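Local coordinates for tannase (Lactobacillus plantarum, PDB 3WA7), which hydrolyses the galloyl ester bonds of hydrolysable tannins, releasing gallic acid, and belongs to the alpha/beta-hydrolase superfamily, at residues A[299-307]-A[441-449]; A[412-421]-A[451-460]. One frame throughout, in Å; residues are numbered along the deposited sequence. Where two conformers were deposited one is given.

Interaction 1: residues A[299-307]-A[441-449]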
loop_
_atom_site.group_PDB
_atom_site.type_symbol
_atom_site.label_atom_id
_atom_site.label_comp_id
_atom_site.label_asym_id
_atom_site.label_seq_id
_atom_site.Cartn_x
_atom_site.Cartn_y
_atom_site.Cartn_z
ATOM N N LEU A 299 15.814 -10.629 -8.920
ATOM C CA LEU A 299 15.166 -10.396 -7.640
ATOM C C LEU A 299 14.482 -11.684 -7.186
ATOM O O LEU A 299 14.465 -12.004 -5.999
ATOM C CB LEU A 299 14.147 -9.265 -7.771
ATOM C CG LEU A 299 13.566 -8.689 -6.483
ATOM C CD1 LEU A 299 14.681 -8.281 -5.521
ATOM C CD2 LEU A 299 12.712 -7.488 -6.843
ATOM N N LEU A 300 13.927 -12.430 -8.135
ATOM C CA LEU A 300 13.275 -13.690 -7.798
ATOM C C LEU A 300 14.320 -14.747 -7.437
ATOM O O LEU A 300 14.075 -15.616 -6.601
ATOM C CB LEU A 300 12.393 -14.155 -8.963
ATOM C CG LEU A 300 11.059 -13.398 -9.002
ATOM C CD1 LEU A 300 10.407 -13.511 -10.375
ATOM C CD2 LEU A 300 10.143 -13.949 -7.919
ATOM N N ILE A 301 15.490 -14.672 -8.063
ATOM C CA ILE A 301 16.554 -15.619 -7.750
ATOM C C ILE A 301 17.015 -15.329 -6.324
ATOM O O ILE A 301 17.235 -16.243 -5.531
ATOM C CB ILE A 301 17.745 -15.476 -8.728
ATOM C CG1 ILE A 301 17.351 -16.047 -10.095
ATOM C CG2 ILE A 301 18.976 -16.211 -8.176
ATOM C CD1 ILE A 301 18.405 -15.874 -11.174
ATOM N N SER A 302 17.142 -14.047 -6.001
ATOM C CA SER A 302 17.565 -13.643 -4.666
ATOM C C SER A 302 16.529 -14.069 -3.625
ATOM O O SER A 302 16.885 -14.484 -2.517
ATOM C CB SER A 302 17.767 -12.127 -4.615
ATOM O OG SER A 302 18.190 -11.718 -3.326
ATOM N N SER A 303 15.253 -13.967 -3.988
ATOM C CA SER A 303 14.165 -14.355 -3.095
ATOM C C SER A 303 14.254 -15.842 -2.775
ATOM O O SER A 303 14.135 -16.249 -1.617
ATOM C CB SER A 303 12.810 -14.058 -3.743
ATOM O OG SER A 303 11.747 -14.529 -2.927
ATOM N N ALA A 304 14.463 -16.646 -3.815
ATOM C CA ALA A 304 14.584 -18.090 -3.664
ATOM C C ALA A 304 15.823 -18.435 -2.846
ATOM O O ALA A 304 15.787 -19.325 -1.993
ATOM C CB ALA A 304 14.672 -18.753 -5.034
ATOM N N GLN A 305 16.924 -17.739 -3.116
ATOM C CA GLN A 305 18.171 -17.989 -2.400
ATOM C C GLN A 305 17.989 -17.761 -0.905
ATOM O O GLN A 305 18.395 -18.584 -0.085
ATOM C CB GLN A 305 19.279 -17.071 -2.911
ATOM C CG GLN A 305 20.649 -17.352 -2.295
ATOM C CD GLN A 305 21.216 -18.683 -2.743
ATOM O OE1 GLN A 305 21.498 -18.879 -3.926
ATOM N NE2 GLN A 305 21.378 -19.610 -1.801
ATOM N N THR A 306 17.383 -16.631 -0.558
ATOM C CA THR A 306 17.152 -16.276 0.838
ATOM C C THR A 306 16.336 -17.333 1.572
ATOM O O THR A 306 16.649 -17.688 2.710
ATOM C CB THR A 306 16.440 -14.915 0.938
ATOM O OG1 THR A 306 17.309 -13.897 0.429
ATOM C CG2 THR A 306 16.074 -14.595 2.382
ATOM N N ALA A 307 15.294 -17.837 0.918
ATOM C CA ALA A 307 14.441 -18.855 1.517
ATOM C C ALA A 307 15.190 -20.176 1.647
ATOM O O ALA A 307 15.136 -20.835 2.685
ATOM C CB ALA A 307 13.188 -19.043 0.676
ATOM N N ILE A 441 15.825 3.370 0.965
ATOM C CA ILE A 441 14.854 2.347 0.610
ATOM C C ILE A 441 15.309 0.936 0.970
ATOM O O ILE A 441 16.391 0.492 0.584
ATOM C CB ILE A 441 14.510 2.427 -0.914
ATOM C CG1 ILE A 441 13.690 1.209 -1.348
ATOM C CG2 ILE A 441 15.786 2.561 -1.732
ATOM C CD1 ILE A 441 12.313 1.128 -0.709
ATOM N N ASP A 442 14.476 0.256 1.749
ATOM C CA ASP A 442 14.718 -1.119 2.168
ATOM C C ASP A 442 13.647 -1.886 1.408
ATOM O O ASP A 442 12.453 -1.729 1.676
ATOM C CB ASP A 442 14.509 -1.261 3.675
ATOM C CG ASP A 442 14.795 -2.660 4.169
ATOM O OD1 ASP A 442 14.244 -3.616 3.590
ATOM O OD2 ASP A 442 15.570 -2.807 5.139
ATOM N N PHE A 443 14.073 -2.715 0.460
ATOM C CA PHE A 443 13.141 -3.443 -0.395
ATOM C C PHE A 443 13.414 -4.937 -0.486
ATOM O O PHE A 443 14.563 -5.373 -0.427
ATOM C CB PHE A 443 13.196 -2.806 -1.792
ATOM C CG PHE A 443 12.375 -3.511 -2.839
ATOM C CD1 PHE A 443 11.000 -3.658 -2.695
ATOM C CD2 PHE A 443 12.979 -3.990 -3.997
ATOM C CE1 PHE A 443 10.237 -4.268 -3.686
ATOM C CE2 PHE A 443 12.227 -4.603 -4.997
ATOM C CZ PHE A 443 10.851 -4.743 -4.842
ATOM N N ALA A 444 12.346 -5.716 -0.632
ATOM C CA ALA A 444 12.465 -7.164 -0.756
ATOM C C ALA A 444 11.208 -7.806 -1.333
ATOM O O ALA A 444 10.100 -7.267 -1.225
ATOM C CB ALA A 444 12.788 -7.787 0.606
ATOM N N LEU A 445 11.403 -8.965 -1.956
ATOM C CA LEU A 445 10.329 -9.750 -2.551
ATOM C C LEU A 445 10.367 -11.102 -1.834
ATOM O O LEU A 445 10.850 -12.085 -2.384
ATOM C CB LEU A 445 10.588 -9.976 -4.047
ATOM C CG LEU A 445 9.472 -10.544 -4.916
ATOM C CD1 LEU A 445 8.504 -9.429 -5.292
ATOM C CD2 LEU A 445 10.077 -11.151 -6.170
ATOM N N PRO A 446 9.857 -11.161 -0.590
ATOM C CA PRO A 446 9.820 -12.374 0.241
ATOM C C PRO A 446 9.292 -13.625 -0.457
ATOM O O PRO A 446 8.185 -13.632 -0.993
ATOM C CB PRO A 446 8.938 -11.957 1.419
ATOM C CG PRO A 446 9.224 -10.502 1.542
ATOM C CD PRO A 446 9.209 -10.037 0.109
ATOM N N TRP A 447 10.087 -14.690 -0.411
ATOM C CA TRP A 447 9.739 -15.960 -1.048
ATOM C C TRP A 447 8.399 -16.570 -0.642
ATOM O O TRP A 447 8.066 -16.663 0.540
ATOM C CB TRP A 447 10.842 -16.996 -0.794
ATOM C CG TRP A 447 10.539 -18.332 -1.414
ATOM C CD1 TRP A 447 10.102 -19.461 -0.776
ATOM C CD2 TRP A 447 10.605 -18.658 -2.806
ATOM N NE1 TRP A 447 9.889 -20.469 -1.691
ATOM C CE2 TRP A 447 10.191 -20.002 -2.944
ATOM C CE3 TRP A 447 10.971 -17.941 -3.954
ATOM C CZ2 TRP A 447 10.133 -20.645 -4.186
ATOM C CZ3 TRP A 447 10.913 -18.578 -5.188
ATOM C CH2 TRP A 447 10.496 -19.918 -5.293
ATOM N N ASP A 448 7.647 -16.991 -1.652
ATOM C CA ASP A 448 6.360 -17.648 -1.481
ATOM C C ASP A 448 5.368 -16.948 -0.560
ATOM O O ASP A 448 4.534 -17.598 0.074
ATOM C CB ASP A 448 6.594 -19.091 -1.017
ATOM C CG ASP A 448 5.383 -19.981 -1.232
ATOM O OD1 ASP A 448 4.615 -19.721 -2.181
ATOM O OD2 ASP A 448 5.209 -20.952 -0.463
ATOM N N ILE A 449 5.457 -15.626 -0.491
ATOM C CA ILE A 449 4.536 -14.849 0.330
ATOM C C ILE A 449 3.423 -14.372 -0.591
ATOM O O ILE A 449 3.683 -13.776 -1.634
ATOM C CB ILE A 449 5.238 -13.637 0.976
ATOM C CG1 ILE A 449 6.184 -14.119 2.078
ATOM C CG2 ILE A 449 4.204 -12.682 1.569
ATOM C CD1 ILE A 449 5.472 -14.828 3.214
HETATM O O HOH W 1 12.937 -14.579 0.304
#
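Trp447 and Leu445 lie against Leu299, Leu300, Ser303, Ala304 and Ala307, along one side of helix 291-309. They belong to the segment that leaves strand 440-444, an edge strand of the central sheet. The closely packed part centres on the indole. Trp447 CD1 meets Ala307 CB at 3.4 Å, and further round the ring CE3 meets Ala304 CA at 3.6 Å. The small alanines let the ring come down to the helix backbone. With CG anti to the backbone N (chi1 180°), the indole reaches from the start of a type II turn, Pro446 to Ile449, back to the helix. Phe320 also meets this ring. At the other end, Leu299 CD2 touches Phe443 CE2 at 3.5 Å, the two side chains crossing at about a right angle. Leu445 was modelled in two conformers, so its very short approach to Leu300 is doubtful.

Between these apolar patches Ser303 OG donates to Leu445 O (2.7 Å), almost in line with the C=O bond. The same hydroxyl lies in the indole plane, at the ring edge. Trp447 N is only 3.0 Å from Ser303 OG, but the angle is poor for a hydrogen bond.

The looser side lies by the exposed Thr306. There a water bridges the two backbones: it accepts from Trp447 N (2.9 Å) and donates to Ser303 O (2.8 Å). Ser303 thus ties the loop twice, its hydroxyl to Leu445 O and its carbonyl through the water to Trp447 N. Two polar backbone groups of the loop are therefore satisfied although the flanking contacts are apolar.

Interaction 2: residues A[412-421]-A[451-460]; sequences RIRHGAADRD and HSGDYDLGDL. With SO4 (sulfate ion), chain C.
His451 and Asp419 probably form the His-Asp part of the Ser-His-Asp catalytic triad, with Ser163 as nucleophile. His451 ND1 donates to Asp419 OD2 at 2.7 Å, fairly straight (158°), on the syn side but somewhat out of the carboxylate plane. The ring and carboxylate planes stand 85° apart. Asp419 OD1 accepts from Asp421 N in an Asx turn, which steadies the carboxylate. The Asp421 carboxylate stacks over one face of the imidazole. His451 NE2 is hydrogen-bonded to Ser163 OG and weakly, at 2.7 Å, to O2 of a sulfate probably from crystallisation. This fits the alpha/beta-hydrolase fold: the acid follows strand 410-414, and the histidine lies on the loop before the last helix, 457-468. Nearer that helix, Arg412 holds Asp456 OD2 end-on through NH2 (2.8 Å) and NH1 (3.2 Å), from one carboxylate face. The chain is extended, with Leu460 CA over one guanidinium face. An alanine in place of Arg412 would probably leave Asp456 without its close salt-bridge mate and open a gap beside Leu460. Arg414 lies over the opposite guanidinium face; it meets Asp456 OD2 through a water and a long, charge-only approach, while its main partner is Asp442. Asp456 OD1 bonds to Tyr203.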
loop_
_atom_site.group_PDB
_atom_site.type_symbol
_atom_site.label_atom_id
_atom_site.label_comp_id
_atom_site.label_asym_id
_atom_site.label_seq_id
_atom_site.Cartn_x
_atom_site.Cartn_y
_atom_site.Cartn_z
ATOM N N ARG A 412 10.352 1.528 3.355
ATOM C CA ARG A 412 10.471 0.078 3.478
ATOM C C ARG A 412 9.321 -0.509 2.670
ATOM O O ARG A 412 8.146 -0.311 2.996
ATOM C CB ARG A 412 10.377 -0.391 4.932
ATOM C CG ARG A 412 10.591 -1.901 5.073
ATOM C CD ARG A 412 10.683 -2.327 6.533
ATOM N NE ARG A 412 11.095 -3.723 6.690
ATOM C CZ ARG A 412 10.285 -4.772 6.577
ATOM N NH1 ARG A 412 8.999 -4.600 6.303
ATOM N NH2 ARG A 412 10.761 -5.997 6.750
ATOM N N ILE A 413 9.665 -1.219 1.606
ATOM C CA ILE A 413 8.669 -1.806 0.726
ATOM C C ILE A 413 8.820 -3.314 0.613
ATOM O O ILE A 413 9.935 -3.828 0.496
ATOM C CB ILE A 413 8.789 -1.208 -0.690
ATOM C CG1 ILE A 413 8.687 0.320 -0.618
ATOM C CG2 ILE A 413 7.722 -1.802 -1.603
ATOM C CD1 ILE A 413 8.936 1.007 -1.941
ATOM N N ARG A 414 7.690 -4.013 0.651
ATOM C CA ARG A 414 7.668 -5.466 0.528
ATOM C C ARG A 414 6.537 -5.893 -0.403
ATOM O O ARG A 414 5.463 -5.289 -0.407
ATOM C CB ARG A 414 7.462 -6.127 1.900
ATOM C CG ARG A 414 8.642 -6.016 2.858
ATOM C CD ARG A 414 9.818 -6.863 2.380
ATOM N NE ARG A 414 10.952 -6.834 3.305
ATOM C CZ ARG A 414 11.809 -5.822 3.426
ATOM N NH1 ARG A 414 11.678 -4.731 2.682
ATOM N NH2 ARG A 414 12.816 -5.910 4.288
ATOM N N HIS A 415 6.797 -6.917 -1.210
ATOM C CA HIS A 415 5.801 -7.477 -2.118
ATOM C C HIS A 415 6.142 -8.958 -2.222
ATOM O O HIS A 415 7.241 -9.311 -2.638
ATOM C CB HIS A 415 5.868 -6.837 -3.512
ATOM C CG HIS A 415 4.810 -7.335 -4.451
ATOM N ND1 HIS A 415 3.637 -6.650 -4.689
ATOM C CD2 HIS A 415 4.729 -8.480 -5.171
ATOM C CE1 HIS A 415 2.880 -7.350 -5.514
ATOM N NE2 HIS A 415 3.519 -8.465 -5.821
ATOM N N GLY A 416 5.208 -9.819 -1.830
ATOM C CA GLY A 416 5.458 -11.252 -1.866
ATOM C C GLY A 416 5.781 -11.828 -3.233
ATOM O O GLY A 416 5.197 -11.429 -4.238
ATOM N N ALA A 417 6.713 -12.779 -3.268
ATOM C CA ALA A 417 7.107 -13.415 -4.520
ATOM C C ALA A 417 5.974 -14.251 -5.106
ATOM O O ALA A 417 6.049 -14.686 -6.252
ATOM C CB ALA A 417 8.347 -14.282 -4.305
ATOM N N ALA A 418 4.921 -14.474 -4.322
ATOM C CA ALA A 418 3.777 -15.250 -4.797
ATOM C C ALA A 418 2.537 -14.365 -4.926
ATOM O O ALA A 418 1.423 -14.858 -5.103
ATOM C CB ALA A 418 3.498 -16.416 -3.852
ATOM N N ASP A 419 2.747 -13.055 -4.848
ATOM C CA ASP A 419 1.668 -12.075 -4.949
ATOM C C ASP A 419 1.477 -11.685 -6.417
ATOM O O ASP A 419 2.349 -11.053 -7.013
ATOM C CB ASP A 419 2.031 -10.838 -4.117
ATOM C CG ASP A 419 0.929 -9.795 -4.091
ATOM O OD1 ASP A 419 0.167 -9.697 -5.072
ATOM O OD2 ASP A 419 0.843 -9.050 -3.088
ATOM N N ARG A 420 0.333 -12.061 -6.989
ATOM C CA ARG A 420 0.027 -11.765 -8.388
ATOM C C ARG A 420 -1.046 -10.691 -8.567
ATOM O O ARG A 420 -1.626 -10.564 -9.650
ATOM C CB ARG A 420 -0.432 -13.042 -9.103
ATOM C CG ARG A 420 0.475 -14.236 -8.862
ATOM C CD ARG A 420 -0.247 -15.298 -8.065
ATOM N NE ARG A 420 -1.284 -15.953 -8.856
ATOM C CZ ARG A 420 -2.581 -15.948 -8.562
ATOM N NH1 ARG A 420 -3.026 -15.314 -7.482
ATOM N NH2 ARG A 420 -3.437 -16.589 -9.351
ATOM N N ASP A 421 -1.317 -9.914 -7.521
ATOM C CA ASP A 421 -2.337 -8.873 -7.619
ATOM C C ASP A 421 -1.901 -7.734 -8.528
ATOM O O ASP A 421 -2.727 -6.988 -9.052
ATOM C CB ASP A 421 -2.710 -8.358 -6.229
ATOM C CG ASP A 421 -3.620 -9.317 -5.491
ATOM O OD1 ASP A 421 -3.186 -10.452 -5.202
ATOM O OD2 ASP A 421 -4.780 -8.945 -5.213
ATOM N N HIS A 451 -0.436 -12.358 -1.409
ATOM C CA HIS A 451 -0.895 -10.985 -1.296
ATOM C C HIS A 451 -1.281 -10.788 0.168
ATOM O O HIS A 451 -2.324 -11.270 0.611
ATOM C CB HIS A 451 -2.108 -10.781 -2.207
ATOM C CG HIS A 451 -2.580 -9.365 -2.281
ATOM N ND1 HIS A 451 -1.785 -8.338 -2.739
ATOM C CD2 HIS A 451 -3.774 -8.808 -1.968
ATOM C CE1 HIS A 451 -2.469 -7.208 -2.706
ATOM N NE2 HIS A 451 -3.677 -7.465 -2.243
ATOM N N SER A 452 -0.430 -10.091 0.915
ATOM C CA SER A 452 -0.671 -9.868 2.337
ATOM C C SER A 452 0.339 -8.876 2.897
ATOM O O SER A 452 1.163 -8.343 2.162
ATOM C CB SER A 452 -0.534 -11.190 3.086
ATOM O OG SER A 452 0.775 -11.710 2.913
ATOM N N GLY A 453 0.273 -8.638 4.205
ATOM C CA GLY A 453 1.204 -7.720 4.837
ATOM C C GLY A 453 1.407 -8.024 6.312
ATOM O O GLY A 453 0.826 -8.974 6.837
ATOM N N ASP A 454 2.246 -7.225 6.971
ATOM C CA ASP A 454 2.521 -7.373 8.402
ATOM C C ASP A 454 2.937 -8.785 8.825
ATOM O O ASP A 454 2.651 -9.207 9.945
ATOM C CB ASP A 454 1.284 -6.952 9.207
ATOM C CG ASP A 454 0.977 -5.464 9.087
ATOM O OD1 ASP A 454 1.403 -4.838 8.096
ATOM O OD2 ASP A 454 0.290 -4.922 9.980
ATOM N N TYR A 455 3.626 -9.503 7.944
ATOM C CA TYR A 455 4.056 -10.870 8.242
ATOM C C TYR A 455 5.507 -10.968 8.709
ATOM O O TYR A 455 6.001 -12.062 8.991
ATOM C CB TYR A 455 3.860 -11.742 6.997
ATOM C CG TYR A 455 4.363 -11.085 5.732
ATOM C CD1 TYR A 455 5.726 -10.914 5.506
ATOM C CD2 TYR A 455 3.471 -10.578 4.785
ATOM C CE1 TYR A 455 6.195 -10.254 4.376
ATOM C CE2 TYR A 455 3.929 -9.916 3.649
ATOM C CZ TYR A 455 5.293 -9.756 3.452
ATOM O OH TYR A 455 5.753 -9.080 2.345
ATOM N N ASP A 456 6.177 -9.824 8.803
ATOM C CA ASP A 456 7.582 -9.767 9.202
ATOM C C ASP A 456 7.819 -8.668 10.232
ATOM O O ASP A 456 8.770 -7.897 10.107
ATOM C CB ASP A 456 8.428 -9.468 7.966
ATOM C CG ASP A 456 7.975 -8.202 7.260
ATOM O OD1 ASP A 456 6.963 -7.621 7.703
ATOM O OD2 ASP A 456 8.614 -7.789 6.269
ATOM N N LEU A 457 6.969 -8.597 11.250
ATOM C CA LEU A 457 7.092 -7.550 12.259
ATOM C C LEU A 457 8.463 -7.432 12.923
ATOM O O LEU A 457 8.893 -6.327 13.268
ATOM C CB LEU A 457 5.995 -7.715 13.317
ATOM C CG LEU A 457 4.572 -7.674 12.743
ATOM C CD1 LEU A 457 3.563 -7.684 13.885
ATOM C CD2 LEU A 457 4.388 -6.428 11.880
ATOM N N GLY A 458 9.154 -8.555 13.103
ATOM C CA GLY A 458 10.471 -8.508 13.716
ATOM C C GLY A 458 11.422 -7.641 12.908
ATOM O O GLY A 458 12.165 -6.824 13.463
ATOM N N ASP A 459 11.394 -7.811 11.588
ATOM C CA ASP A 459 12.255 -7.036 10.703
ATOM C C ASP A 459 11.736 -5.603 10.548
ATOM O O ASP A 459 12.519 -4.660 10.491
ATOM C CB ASP A 459 12.346 -7.693 9.323
ATOM C CG ASP A 459 13.102 -9.008 9.346
ATOM O OD1 ASP A 459 13.184 -9.662 8.284
ATOM O OD2 ASP A 459 13.622 -9.388 10.415
ATOM N N LEU A 460 10.416 -5.441 10.475
ATOM C CA LEU A 460 9.837 -4.108 10.338
ATOM C C LEU A 460 10.204 -3.238 11.534
ATOM O O LEU A 460 10.648 -2.108 11.368
ATOM C CB LEU A 460 8.311 -4.179 10.219
ATOM C CG LEU A 460 7.577 -2.829 10.250
ATOM C CD1 LEU A 460 8.027 -1.960 9.081
ATOM C CD2 LEU A 460 6.074 -3.061 10.201
HETATM S S SO4 C . -7.235 -6.143 -1.285
HETATM O O1 SO4 C . -7.669 -6.310 0.114
HETATM O O2 SO4 C . -6.251 -7.180 -1.626
HETATM O O3 SO4 C . -8.401 -6.285 -2.168
HETATM O O4 SO4 C . -6.631 -4.810 -1.456
HETATM O O HOH W 2 10.176 -9.318 4.769
HETATM O O HOH W 3 12.835 -8.891 5.345
#

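Interactions 1 and 2 have centres about 10 Å apart and meet across neighbouring strands of the central sheet, 410-414 and 440-444. Asp442 OD1, in 441-449, makes a salt bridge with Arg414 NH2 of 412-421 at 2.8 Å. The backbones are joined by a probable hydrogen bond, Asp442 O to Ile413 N, also 2.8 Å. Phe443 CD1 packs on Ile413 O at 3.4 Å. The segments alternate along the chain, and 441-449 is followed almost at once by 451-460. The loop that interaction 1 fixes to helix 291-309 therefore runs on to His451 of the probable triad. The Leu445 side chain lies near the triad residues without touching them, whereas interaction 2 contains two of them.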